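Putative diflavin flavoprotein A 3 (Synechocystis sp., PDB 6H0C) probably carries electrons from NADH to oxygen, reducing it to water, this chain being the flavodiiron core of a metallo-beta-lactamase-like and a flavodoxin-like domain. Local coordinates at residues T15-R20 and G65-R70; Y42-S45 and L51-P54; F59-V64 and L92-S97; G82-N87 and E115-D120. All coordinates share one frame; numbering follows the deposited sequence.

Contact 1: residues T15-R20 and G65-R70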
loop_
_atom_site.group_PDB
_atom_site.type_symbol
_atom_site.label_atom_id
_atom_site.label_comp_id
_atom_site.label_asym_id
_atom_site.label_seq_id
_atom_site.Cartn_x
_atom_site.Cartn_y
_atom_site.Cartn_z
ATOM N N THR A 15 -10.250 9.544 19.394
ATOM C CA THR A 15 -8.890 9.963 19.688
ATOM C C THR A 15 -7.917 9.412 18.651
ATOM O O THR A 15 -8.071 8.273 18.202
ATOM C CB THR A 15 -8.467 9.483 21.082
ATOM O OG1 THR A 15 -9.475 9.857 22.033
ATOM C CG2 THR A 15 -7.118 10.081 21.480
ATOM N N VAL A 16 -6.926 10.216 18.262
ATOM C CA VAL A 16 -5.840 9.703 17.422
ATOM C C VAL A 16 -4.563 9.457 18.238
ATOM O O VAL A 16 -4.219 10.214 19.154
ATOM C CB VAL A 16 -5.508 10.646 16.249
ATOM C CG1 VAL A 16 -4.900 11.942 16.759
ATOM C CG2 VAL A 16 -4.546 9.963 15.296
ATOM N N PHE A 17 -3.889 8.365 17.916
ATOM C CA PHE A 17 -2.579 8.057 18.475
ATOM C C PHE A 17 -1.593 8.068 17.322
ATOM O O PHE A 17 -1.574 7.125 16.528
ATOM C CB PHE A 17 -2.564 6.679 19.167
ATOM C CG PHE A 17 -3.404 6.599 20.411
ATOM C CD1 PHE A 17 -2.805 6.547 21.659
ATOM C CD2 PHE A 17 -4.788 6.560 20.337
ATOM C CE1 PHE A 17 -3.573 6.473 22.823
ATOM C CE2 PHE A 17 -5.563 6.486 21.492
ATOM C CZ PHE A 17 -4.948 6.442 22.740
ATOM N N ARG A 18 -0.797 9.124 17.194
ATOM C CA ARG A 18 0.166 9.179 16.097
ATOM C C ARG A 18 1.532 8.686 16.566
ATOM O O ARG A 18 2.219 9.374 17.320
ATOM C CB ARG A 18 0.281 10.601 15.521
ATOM C CG ARG A 18 -1.061 11.226 15.135
ATOM C CD ARG A 18 -0.911 12.265 14.038
ATOM N NE ARG A 18 0.080 13.282 14.379
ATOM C CZ ARG A 18 0.812 13.942 13.485
ATOM N NH1 ARG A 18 1.699 14.846 13.891
ATOM N NH2 ARG A 18 0.660 13.698 12.183
ATOM N N SER A 19 1.912 7.486 16.135
ATOM C CA SER A 19 3.273 7.004 16.358
ATOM C C SER A 19 4.199 7.741 15.401
ATOM O O SER A 19 4.091 7.591 14.179
ATOM C CB SER A 19 3.368 5.496 16.153
ATOM O OG SER A 19 2.535 4.817 17.079
ATOM N N ARG A 20 5.102 8.547 15.951
ATOM C CA ARG A 20 5.883 9.448 15.119
ATOM C C ARG A 20 7.347 9.045 15.058
ATOM O O ARG A 20 7.932 8.655 16.069
ATOM C CB ARG A 20 5.751 10.887 15.636
ATOM C CG ARG A 20 4.309 11.362 15.808
ATOM C CD ARG A 20 4.238 12.857 16.110
ATOM N NE ARG A 20 4.974 13.196 17.324
ATOM C CZ ARG A 20 5.419 14.414 17.613
ATOM N NH1 ARG A 20 5.203 15.416 16.767
ATOM N NH2 ARG A 20 6.083 14.630 18.745
ATOM N N GLY A 65 2.631 0.275 25.136
ATOM C CA GLY A 65 2.992 0.871 26.407
ATOM C C GLY A 65 2.159 2.101 26.682
ATOM O O GLY A 65 1.655 2.280 27.785
ATOM N N THR A 66 2.002 2.938 25.665
ATOM C CA THR A 66 1.216 4.160 25.790
ATOM C C THR A 66 -0.279 3.889 25.911
ATOM O O THR A 66 -0.964 4.458 26.761
ATOM C CB THR A 66 1.448 5.076 24.591
ATOM O OG1 THR A 66 2.801 5.531 24.609
ATOM C CG2 THR A 66 0.522 6.267 24.658
ATOM N N LEU A 67 -0.781 3.015 25.050
ATOM C CA LEU A 67 -2.201 2.697 25.025
ATOM C C LEU A 67 -2.703 2.187 26.374
ATOM O O LEU A 67 -3.728 2.643 26.873
ATOM C CB LEU A 67 -2.486 1.662 23.937
ATOM C CG LEU A 67 -3.958 1.327 23.707
ATOM C CD1 LEU A 67 -4.747 2.603 23.399
ATOM C CD2 LEU A 67 -4.111 0.290 22.585
ATOM N N ILE A 68 -1.966 1.250 26.962
ATOM C CA ILE A 68 -2.344 0.642 28.235
ATOM C C ILE A 68 -2.527 1.663 29.360
ATOM O O ILE A 68 -3.220 1.405 30.346
ATOM C CB ILE A 68 -1.296 -0.396 28.660
ATOM C CG1 ILE A 68 -1.307 -1.565 27.677
ATOM C CG2 ILE A 68 -1.568 -0.900 30.059
ATOM C CD1 ILE A 68 -0.140 -2.493 27.832
ATOM N N GLN A 69 -1.923 2.834 29.206
ATOM C CA GLN A 69 -2.051 3.864 30.219
ATOM C C GLN A 69 -3.323 4.659 30.018
ATOM O O GLN A 69 -3.759 5.377 30.911
ATOM C CB GLN A 69 -0.831 4.777 30.197
ATOM C CG GLN A 69 0.461 4.025 30.496
ATOM C CD GLN A 69 1.671 4.932 30.579
ATOM O OE1 GLN A 69 1.545 6.134 30.812
ATOM N NE2 GLN A 69 2.854 4.357 30.384
ATOM N N ARG A 70 -3.931 4.507 28.847
ATOM C CA ARG A 70 -5.133 5.257 28.498
ATOM C C ARG A 70 -6.386 4.388 28.452
ATOM O O ARG A 70 -7.501 4.908 28.385
ATOM C CB ARG A 70 -4.958 5.937 27.140
ATOM C CG ARG A 70 -3.850 6.949 27.086
ATOM C CD ARG A 70 -4.117 8.072 28.065
ATOM N NE ARG A 70 -3.349 9.267 27.728
ATOM C CZ ARG A 70 -3.848 10.311 27.078
ATOM N NH1 ARG A 70 -3.077 11.352 26.812
ATOM N NH2 ARG A 70 -5.118 10.316 26.702
#
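Phe17 carries this contact, reaching from strand 14-21 to one side of helix 60-70. Before it, the Thr15 side chain rests on Ile7, and that of Val16 rests on Tyr42, on the other face of the sheet. At Phe17 the CA-CB bond points to the helix. Its CG lies opposite the carbonyl carbon (chi1 -67°), and the outer part of the ring meets three helix side chains. Its far end meets Leu67, with CZ 3.9 Å from CD1 of Leu67. The two side chains stand about perpendicular, and the methyl approaches the ring obliquely. Two looser neighbours lie at the ring edge, near its plane. CD1 of Phe17 is 4.5 Å from Thr66 CG2, and CE1 of Phe17 is 4.3 Å from Arg70 CG. Thr66 offers its methyl, while its OG1 bonds back to the carbonyl of Asn62 in the same helix. Arg70 offers the aliphatic root of its chain. Further along, Arg20 forms salt bridges with Asp4 and Asp181. Ser19 again faces the helix side and packs on Phe63 of helix 60-70 and on Phe59 just before it. The axes of the two short segments run nearly antiparallel (158°), 11.0 Å apart. Strand 14-21 is hydrogen-bonded between strands 4-11 and 37-45, and helix 60-70 packs on the sheet face that carries Phe17, running roughly along the strand.

Contact 2: residues Y42-S45 and L51-P54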
loop_
_atom_site.group_PDB
_atom_site.type_symbol
_atom_site.label_atom_id
_atom_site.label_comp_id
_atom_site.label_asym_id
_atom_site.label_seq_id
_atom_site.Cartn_x
_atom_site.Cartn_y
_atom_site.Cartn_z
ATOM N N TYR A 42 -6.472 4.982 15.558
ATOM C CA TYR A 42 -7.635 5.739 16.027
ATOM C C TYR A 42 -8.481 4.935 17.005
ATOM O O TYR A 42 -8.698 3.734 16.834
ATOM C CB TYR A 42 -8.492 6.190 14.842
ATOM C CG TYR A 42 -7.718 7.014 13.833
ATOM C CD1 TYR A 42 -7.045 6.399 12.777
ATOM C CD2 TYR A 42 -7.637 8.406 13.947
ATOM C CE1 TYR A 42 -6.326 7.141 11.851
ATOM C CE2 TYR A 42 -6.913 9.162 13.018
ATOM C CZ TYR A 42 -6.261 8.517 11.977
ATOM O OH TYR A 42 -5.551 9.244 11.049
ATOM N N LEU A 43 -8.954 5.610 18.043
ATOM C CA LEU A 43 -9.801 4.980 19.039
ATOM C C LEU A 43 -11.168 5.658 19.093
ATOM O O LEU A 43 -11.266 6.861 19.368
ATOM C CB LEU A 43 -9.128 5.030 20.406
ATOM C CG LEU A 43 -9.830 4.279 21.525
ATOM C CD1 LEU A 43 -9.783 2.791 21.256
ATOM C CD2 LEU A 43 -9.159 4.613 22.836
ATOM N N ILE A 44 -12.212 4.897 18.781
ATOM C CA ILE A 44 -13.571 5.339 19.039
ATOM C C ILE A 44 -14.077 4.613 20.270
ATOM O O ILE A 44 -14.168 3.385 20.297
ATOM C CB ILE A 44 -14.531 5.071 17.874
ATOM C CG1 ILE A 44 -14.020 5.700 16.580
ATOM C CG2 ILE A 44 -15.917 5.625 18.196
ATOM C CD1 ILE A 44 -14.902 5.398 15.379
ATOM N N SER A 45 -14.400 5.378 21.299
ATOM C CA SER A 45 -14.836 4.783 22.541
ATOM C C SER A 45 -16.257 5.218 22.865
ATOM O O SER A 45 -16.473 6.269 23.456
ATOM C CB SER A 45 -13.884 5.166 23.664
ATOM O OG SER A 45 -14.192 4.435 24.833
ATOM N N LEU A 51 -10.527 0.067 18.044
ATOM C CA LEU A 51 -9.203 0.596 17.753
ATOM C C LEU A 51 -8.861 0.339 16.289
ATOM O O LEU A 51 -8.866 -0.816 15.846
ATOM C CB LEU A 51 -8.146 -0.045 18.659
ATOM C CG LEU A 51 -6.700 0.362 18.361
ATOM C CD1 LEU A 51 -6.492 1.839 18.650
ATOM C CD2 LEU A 51 -5.723 -0.485 19.156
ATOM N N PHE A 52 -8.578 1.410 15.541
ATOM C CA PHE A 52 -8.127 1.298 14.151
ATOM C C PHE A 52 -6.606 1.190 14.033
ATOM O O PHE A 52 -5.883 2.054 14.534
ATOM C CB PHE A 52 -8.559 2.513 13.325
ATOM C CG PHE A 52 -10.053 2.648 13.121
ATOM C CD1 PHE A 52 -10.623 2.352 11.886
ATOM C CD2 PHE A 52 -10.877 3.134 14.140
ATOM C CE1 PHE A 52 -11.990 2.517 11.675
ATOM C CE2 PHE A 52 -12.245 3.299 13.938
ATOM C CZ PHE A 52 -12.801 2.991 12.703
ATOM N N ASP A 53 -6.130 0.146 13.357
ATOM C CA ASP A 53 -4.764 0.125 12.832
ATOM C C ASP A 53 -3.633 0.383 13.822
ATOM O O ASP A 53 -2.948 1.411 13.725
ATOM C CB ASP A 53 -4.646 1.157 11.720
ATOM C CG ASP A 53 -5.590 0.878 10.579
ATOM O OD1 ASP A 53 -5.592 -0.274 10.096
ATOM O OD2 ASP A 53 -6.333 1.805 10.177
ATOM N N PRO A 54 -3.413 -0.550 14.759
ATOM C CA PRO A 54 -2.162 -0.477 15.519
ATOM C C PRO A 54 -1.000 -0.336 14.556
ATOM O O PRO A 54 -1.066 -0.864 13.446
ATOM C CB PRO A 54 -2.105 -1.816 16.260
ATOM C CG PRO A 54 -3.521 -2.289 16.308
ATOM C CD PRO A 54 -4.205 -1.748 15.082
#
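Ile44 and Phe52 form the apolar centre on one face of this hairpin. CD1 of Ile44 touches the ring edge at CE2 of Phe52, 3.7 Å away, and the two side chains meet at a slant. With CG opposite the carbonyl carbon (chi1 -67°), the Phe52 ring lies alongside strand 37-45. CB of Tyr42 packs on the same ring side, 3.9 Å from CD2 of Phe52. On the other face Leu43 meets Leu51, with CD1 of Leu43 4.2 Å from CB of Leu51. Between the strands lies the backbone carbonyl of Tyr42. Its oxygen sits at the Phe52 ring edge, in the ring plane, 3.5 Å from CD2 of Phe52. Phe52 N gives it a short, straight bond, 2.7 Å to Tyr42 O with 170° at the hydrogen. Leu51 CA adds a CH contact at 3.3 Å to Tyr42 O. The return bond, Tyr42 N to Phe52 O, is longer at 3.2 Å and uses a carbonyl lone pair. Tyr42 and Phe52 are thus an antiparallel hydrogen-bonded pair, and Leu43 and Leu51 a non-hydrogen-bonded one. At the polar edge Asp53 OD1 accepts from Gly82 N, and Tyr42 OH bonds to the carbonyl of Pro227. Phe169 stacks on Phe52 and meets Tyr42 edge-to-face. The Leu51 side turns to helices 60-70 and 86-98, with strand 14-21 next to 37-45 and strand 78-80 next to 49-52.

Contact 3: residues F59-V64 and L92-S97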
loop_
_atom_site.group_PDB
_atom_site.type_symbol
_atom_site.label_atom_id
_atom_site.label_comp_id
_atom_site.label_asym_id
_atom_site.label_seq_id
_atom_site.Cartn_x
_atom_site.Cartn_y
_atom_site.Cartn_z
ATOM N N PHE A 59 7.122 0.386 16.096
ATOM C CA PHE A 59 6.345 1.194 17.027
ATOM C C PHE A 59 5.628 0.374 18.083
ATOM O O PHE A 59 5.044 0.934 19.019
ATOM C CB PHE A 59 5.308 2.028 16.274
ATOM C CG PHE A 59 5.903 3.038 15.339
ATOM C CD1 PHE A 59 6.631 4.108 15.828
ATOM C CD2 PHE A 59 5.713 2.928 13.970
ATOM C CE1 PHE A 59 7.166 5.044 14.972
ATOM C CE2 PHE A 59 6.240 3.858 13.109
ATOM C CZ PHE A 59 6.970 4.918 13.608
ATOM N N THR A 60 5.670 -0.944 17.923
ATOM C CA THR A 60 4.893 -1.853 18.760
ATOM C C THR A 60 4.934 -1.512 20.256
ATOM O O THR A 60 3.892 -1.318 20.877
ATOM C CB THR A 60 5.366 -3.306 18.582
ATOM O OG1 THR A 60 5.251 -3.687 17.201
ATOM C CG2 THR A 60 4.529 -4.244 19.455
ATOM N N ASP A 61 6.130 -1.408 20.825
ATOM C CA ASP A 61 6.268 -1.304 22.278
ATOM C C ASP A 61 5.900 0.056 22.856
ATOM O O ASP A 61 5.266 0.110 23.909
ATOM C CB ASP A 61 7.688 -1.675 22.692
ATOM C CG ASP A 61 7.995 -3.113 22.404
ATOM O OD1 ASP A 61 7.032 -3.882 22.212
ATOM O OD2 ASP A 61 9.180 -3.482 22.361
ATOM N N ASN A 62 6.290 1.144 22.191
ATOM C CA ASN A 62 5.847 2.474 22.614
ATOM C C ASN A 62 4.345 2.562 22.564
ATOM O O ASN A 62 3.706 3.147 23.443
ATOM C CB ASN A 62 6.429 3.576 21.730
ATOM C CG ASN A 62 7.831 3.954 22.116
ATOM O OD1 ASN A 62 8.417 3.375 23.033
ATOM N ND2 ASN A 62 8.395 4.922 21.402
ATOM N N PHE A 63 3.786 1.989 21.505
ATOM C CA PHE A 63 2.361 2.095 21.283
ATOM C C PHE A 63 1.578 1.347 22.350
ATOM O O PHE A 63 0.682 1.914 22.981
ATOM C CB PHE A 63 1.976 1.568 19.904
ATOM C CG PHE A 63 0.493 1.553 19.675
ATOM C CD1 PHE A 63 -0.185 2.729 19.382
ATOM C CD2 PHE A 63 -0.227 0.377 19.781
ATOM C CE1 PHE A 63 -1.559 2.729 19.176
ATOM C CE2 PHE A 63 -1.597 0.368 19.578
ATOM C CZ PHE A 63 -2.265 1.544 19.276
ATOM N N VAL A 64 1.907 0.070 22.536
ATOM C CA VAL A 64 1.180 -0.748 23.499
ATOM C C VAL A 64 1.407 -0.180 24.891
ATOM O O VAL A 64 0.489 -0.127 25.706
ATOM C CB VAL A 64 1.607 -2.227 23.445
ATOM C CG1 VAL A 64 1.041 -2.999 24.634
ATOM C CG2 VAL A 64 1.148 -2.846 22.141
ATOM N N LEU A 92 -0.079 -6.827 16.229
ATOM C CA LEU A 92 -1.355 -7.470 16.525
ATOM C C LEU A 92 -1.203 -8.642 17.484
ATOM O O LEU A 92 -2.032 -8.805 18.374
ATOM C CB LEU A 92 -2.030 -7.955 15.247
ATOM C CG LEU A 92 -2.797 -6.895 14.480
ATOM C CD1 LEU A 92 -3.369 -7.513 13.218
ATOM C CD2 LEU A 92 -3.890 -6.300 15.362
ATOM N N LYS A 93 -0.165 -9.456 17.294
ATOM C CA LYS A 93 0.065 -10.616 18.165
ATOM C C LYS A 93 0.121 -10.196 19.632
ATOM O O LYS A 93 -0.470 -10.841 20.498
ATOM C CB LYS A 93 1.361 -11.345 17.799
ATOM C CG LYS A 93 1.330 -12.149 16.504
ATOM C CD LYS A 93 2.719 -12.734 16.197
ATOM C CE LYS A 93 3.001 -12.801 14.692
ATOM N NZ LYS A 93 4.422 -13.147 14.378
ATOM N N LEU A 94 0.836 -9.113 19.909
ATOM C CA LEU A 94 0.968 -8.643 21.279
ATOM C C LEU A 94 -0.341 -8.044 21.765
ATOM O O LEU A 94 -0.828 -8.400 22.831
ATOM C CB LEU A 94 2.093 -7.616 21.397
ATOM C CG LEU A 94 2.237 -7.008 22.790
ATOM C CD1 LEU A 94 2.520 -8.100 23.804
ATOM C CD2 LEU A 94 3.324 -5.944 22.808
ATOM N N LEU A 95 -0.909 -7.133 20.979
ATOM C CA LEU A 95 -2.151 -6.460 21.355
ATOM C C LEU A 95 -3.291 -7.443 21.656
ATOM O O LEU A 95 -4.036 -7.286 22.629
ATOM C CB LEU A 95 -2.581 -5.498 20.242
ATOM C CG LEU A 95 -3.864 -4.715 20.509
ATOM C CD1 LEU A 95 -3.658 -3.844 21.724
ATOM C CD2 LEU A 95 -4.252 -3.874 19.309
ATOM N N LEU A 96 -3.430 -8.456 20.812
ATOM C CA LEU A 96 -4.523 -9.409 20.962
ATOM C C LEU A 96 -4.276 -10.349 22.137
ATOM O O LEU A 96 -5.218 -10.914 22.683
ATOM C CB LEU A 96 -4.729 -10.197 19.666
ATOM C CG LEU A 96 -5.171 -9.306 18.503
ATOM C CD1 LEU A 96 -5.499 -10.118 17.269
ATOM C CD2 LEU A 96 -6.362 -8.484 18.926
ATOM N N SER A 97 -3.014 -10.507 22.533
ATOM C CA SER A 97 -2.685 -11.245 23.754
ATOM C C SER A 97 -3.267 -10.526 24.957
ATOM O O SER A 97 -3.744 -11.148 25.898
ATOM C CB SER A 97 -1.172 -11.398 23.924
ATOM O OG SER A 97 -0.626 -12.257 22.939
#
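Leu94 reaches out from helix 86-98 and sets one methyl, CD2, against helix 60-70. CG lies opposite its own backbone N (chi1 176°), which sends the branch across the gap. CD2 of Leu94 touches CG2 of Val64 at 3.8 Å and CG2 of Thr60 at 3.9 Å. Thr60 and Val64 are one helical turn apart, and their methyls both face Leu94 CD2. Leu94 meets both at a slant. The rim of this patch is polar: OD1 of Asp61 comes to 4.3 Å from Leu94 CD2, towards the exposed side. The two short helix axes run nearly parallel, 27° apart, and come within 10.6 Å. This is as expected for two successive beta-alpha-beta crossovers. Strand 49-52, helix 60-70, strand 78-80, helix 86-98 and strand 103-106 follow one another, and the strands are parallel neighbours. Both crossovers lie on one face of the sheet, as in the alpha/beta layers of the metallo-beta-lactamase fold. Thr60 is set by its other branch. Its OG1 is hydrogen-bonded to OG1 of Thr91 on the facing helix, which leaves CG2 turned to Leu94. Deeper in, Phe63 and Leu95 both rest on Leu51 of the sheet. The backbones come nearest at Val64 and Leu95, whose CA atoms are 7.0 Å apart. On the outer side of helix 86-98, Ser97 OG gives a hydrogen bond of 2.8 Å to Lys93 O, a carbonyl that also accepts from Ser97 N.

Contact 4: residues G82-N87 and E115-D120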
loop_
_atom_site.group_PDB
_atom_site.type_symbol
_atom_site.label_atom_id
_atom_site.label_comp_id
_atom_site.label_asym_id
_atom_site.label_seq_id
_atom_site.Cartn_x
_atom_site.Cartn_y
_atom_site.Cartn_z
ATOM N N GLY A 82 -7.325 -1.369 8.461
ATOM C CA GLY A 82 -7.465 -0.741 7.152
ATOM C C GLY A 82 -6.633 -1.453 6.090
ATOM O O GLY A 82 -6.867 -1.294 4.888
ATOM N N HIS A 83 -5.649 -2.227 6.547
ATOM C CA HIS A 83 -4.805 -3.045 5.678
ATOM C C HIS A 83 -3.995 -3.978 6.560
ATOM O O HIS A 83 -3.922 -3.773 7.772
ATOM C CB HIS A 83 -3.885 -2.192 4.803
ATOM C CG HIS A 83 -2.725 -1.604 5.542
ATOM N ND1 HIS A 83 -2.843 -0.494 6.350
ATOM C CD2 HIS A 83 -1.422 -1.971 5.596
ATOM C CE1 HIS A 83 -1.664 -0.204 6.872
ATOM N NE2 HIS A 83 -0.784 -1.088 6.432
ATOM N N VAL A 84 -3.392 -4.999 5.959
ATOM C CA VAL A 84 -2.714 -6.038 6.725
ATOM C C VAL A 84 -1.419 -6.468 6.057
ATOM O O VAL A 84 -1.347 -6.575 4.832
ATOM C CB VAL A 84 -3.622 -7.283 6.908
ATOM C CG1 VAL A 84 -2.841 -8.457 7.451
ATOM C CG2 VAL A 84 -4.780 -6.965 7.823
ATOM N N ASN A 85 -0.399 -6.706 6.878
ATOM C CA ASN A 85 0.827 -7.363 6.446
ATOM C C ASN A 85 1.580 -7.912 7.661
ATOM O O ASN A 85 1.156 -7.710 8.799
ATOM C CB ASN A 85 1.713 -6.410 5.636
ATOM C CG ASN A 85 1.996 -5.109 6.358
ATOM O OD1 ASN A 85 2.530 -5.099 7.472
ATOM N ND2 ASN A 85 1.658 -3.993 5.713
ATOM N N ALA A 86 2.691 -8.603 7.417
ATOM C CA ALA A 86 3.441 -9.268 8.484
ATOM C C ALA A 86 3.944 -8.288 9.533
ATOM O O ALA A 86 4.007 -8.603 10.721
ATOM C CB ALA A 86 4.616 -10.045 7.893
ATOM N N ASN A 87 4.302 -7.097 9.076
ATOM C CA ASN A 87 4.820 -6.058 9.949
ATOM C C ASN A 87 3.745 -5.617 10.955
ATOM O O ASN A 87 3.973 -5.611 12.165
ATOM C CB ASN A 87 5.322 -4.877 9.100
ATOM C CG ASN A 87 6.196 -3.911 9.884
ATOM O OD1 ASN A 87 5.721 -3.203 10.772
ATOM N ND2 ASN A 87 7.478 -3.860 9.538
ATOM N N GLU A 115 -4.964 -14.827 8.281
ATOM C CA GLU A 115 -5.037 -16.232 8.663
ATOM C C GLU A 115 -3.707 -16.923 8.385
ATOM O O GLU A 115 -3.224 -17.703 9.198
ATOM C CB GLU A 115 -6.188 -16.937 7.933
ATOM C CG GLU A 115 -7.580 -16.491 8.416
ATOM C CD GLU A 115 -8.732 -17.069 7.596
ATOM O OE1 GLU A 115 -9.870 -16.567 7.747
ATOM O OE2 GLU A 115 -8.503 -18.015 6.806
ATOM N N LYS A 116 -3.093 -16.622 7.250
ATOM C CA LYS A 116 -1.767 -17.163 6.982
ATOM C C LYS A 116 -0.756 -16.539 7.940
ATOM O O LYS A 116 -0.042 -17.258 8.626
ATOM C CB LYS A 116 -1.359 -16.935 5.523
ATOM C CG LYS A 116 -2.246 -17.687 4.526
ATOM C CD LYS A 116 -1.680 -17.666 3.111
ATOM C CE LYS A 116 -1.629 -16.255 2.536
ATOM N NZ LYS A 116 -2.981 -15.719 2.194
ATOM N N LEU A 117 -0.727 -15.207 8.011
ATOM C CA LEU A 117 0.234 -14.483 8.852
ATOM C C LEU A 117 0.239 -14.912 10.316
ATOM O O LEU A 117 1.288 -14.932 10.950
ATOM C CB LEU A 117 -0.034 -12.983 8.787
ATOM C CG LEU A 117 0.276 -12.305 7.457
ATOM C CD1 LEU A 117 -0.008 -10.808 7.523
ATOM C CD2 LEU A 117 1.723 -12.562 7.099
ATOM N N LEU A 118 -0.927 -15.240 10.858
ATOM C CA LEU A 118 -1.027 -15.634 12.261
ATOM C C LEU A 118 -1.227 -17.131 12.417
ATOM O O LEU A 118 -1.609 -17.601 13.494
ATOM C CB LEU A 118 -2.179 -14.901 12.947
ATOM C CG LEU A 118 -1.958 -13.416 13.192
ATOM C CD1 LEU A 118 -3.177 -12.839 13.874
ATOM C CD2 LEU A 118 -0.701 -13.197 14.026
ATOM N N ALA A 119 -0.981 -17.866 11.334
ATOM C CA ALA A 119 -1.196 -19.314 11.298
ATOM C C ALA A 119 -0.613 -20.027 12.520
ATOM O O ALA A 119 -1.309 -20.793 13.194
ATOM C CB ALA A 119 -0.603 -19.899 10.025
ATOM N N ASP A 120 0.659 -19.757 12.804
ATOM C CA ASP A 120 1.366 -20.440 13.883
ATOM C C ASP A 120 1.345 -19.654 15.184
ATOM O O ASP A 120 1.923 -20.084 16.179
ATOM C CB ASP A 120 2.818 -20.716 13.487
ATOM C CG ASP A 120 2.938 -21.790 12.431
ATOM O OD1 ASP A 120 1.988 -22.590 12.285
ATOM O OD2 ASP A 120 3.987 -21.833 11.751
#
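Leu117 lays its CD1 methyl over one face of the flat peptide between Asn85 and Ala86. CD1 of Leu117 is 3.3 Å from Asn85 C and 3.5 Å from Ala86 N, a close fit. The other flat group is the His83 ring. Asn85 ND2 lies at its edge, in the ring plane, and Tyr154 meets the ring edge-to-face. His83 NE2 and Asn85 ND2 both hydrogen-bond one oxygen of a bound citrate, probably from the crystallisation liquor. His83 ND1 is held by Asp171, which helps fix the turn of the ring. Residues 83-88 fall where iron-binding flavodiiron relatives carry their His-X-Glu-X-Asp-His motif; asparagines stand at both acidic places and Arg88 at the last histidine, consistent with the non-canonical residues reported for this protein. The motif runs from the loop after strand 78-80 into helix 86-98. Asn85 is the N-cap of that helix. Its CA-CB bond points away from Leu117, and with chi1 53° OD1 accepts from Arg88 N. Asn87 OD1 is bonded to Glu57 N. On the Leu117 side the contacts are apolar. CG1 of Val84 is 3.7 Å from CD1 of Leu117, the two side chains passing each other in opposite senses. CD2 of Leu117 lies 3.9 Å from CB of Ala86. Leu117 is the last residue of helix 108-117 before the chain leaves helical geometry at Leu118. Val84 also rests on Ala110, Asn113 and Leu114 of that helix, and Leu117 reaches Ala89 of helix 86-98.

How the contacts relate
All four contacts belong to the metallo-beta-lactamase-like part of the chain. Contact 2 is nested inside the chain loop closed by contact 1, and their centres are about 10 Å apart on one seven-stranded sheet. Contacts 1 and 3 share helix 60-70, and contacts 3 and 4 share helix 86-98; in both pairs the segments alternate along the chain. Leu51 of contact 2 packs on Leu67, Phe63 and Leu95, so contacts 1 to 3 pack both helices on one sheet face. Contacts 1 and 4 do not touch, with centres about 22 Å apart. Asp53 of contact 2 bonds to Gly82 of contact 4, tying that layer to the loop where relatives carry their metal motif.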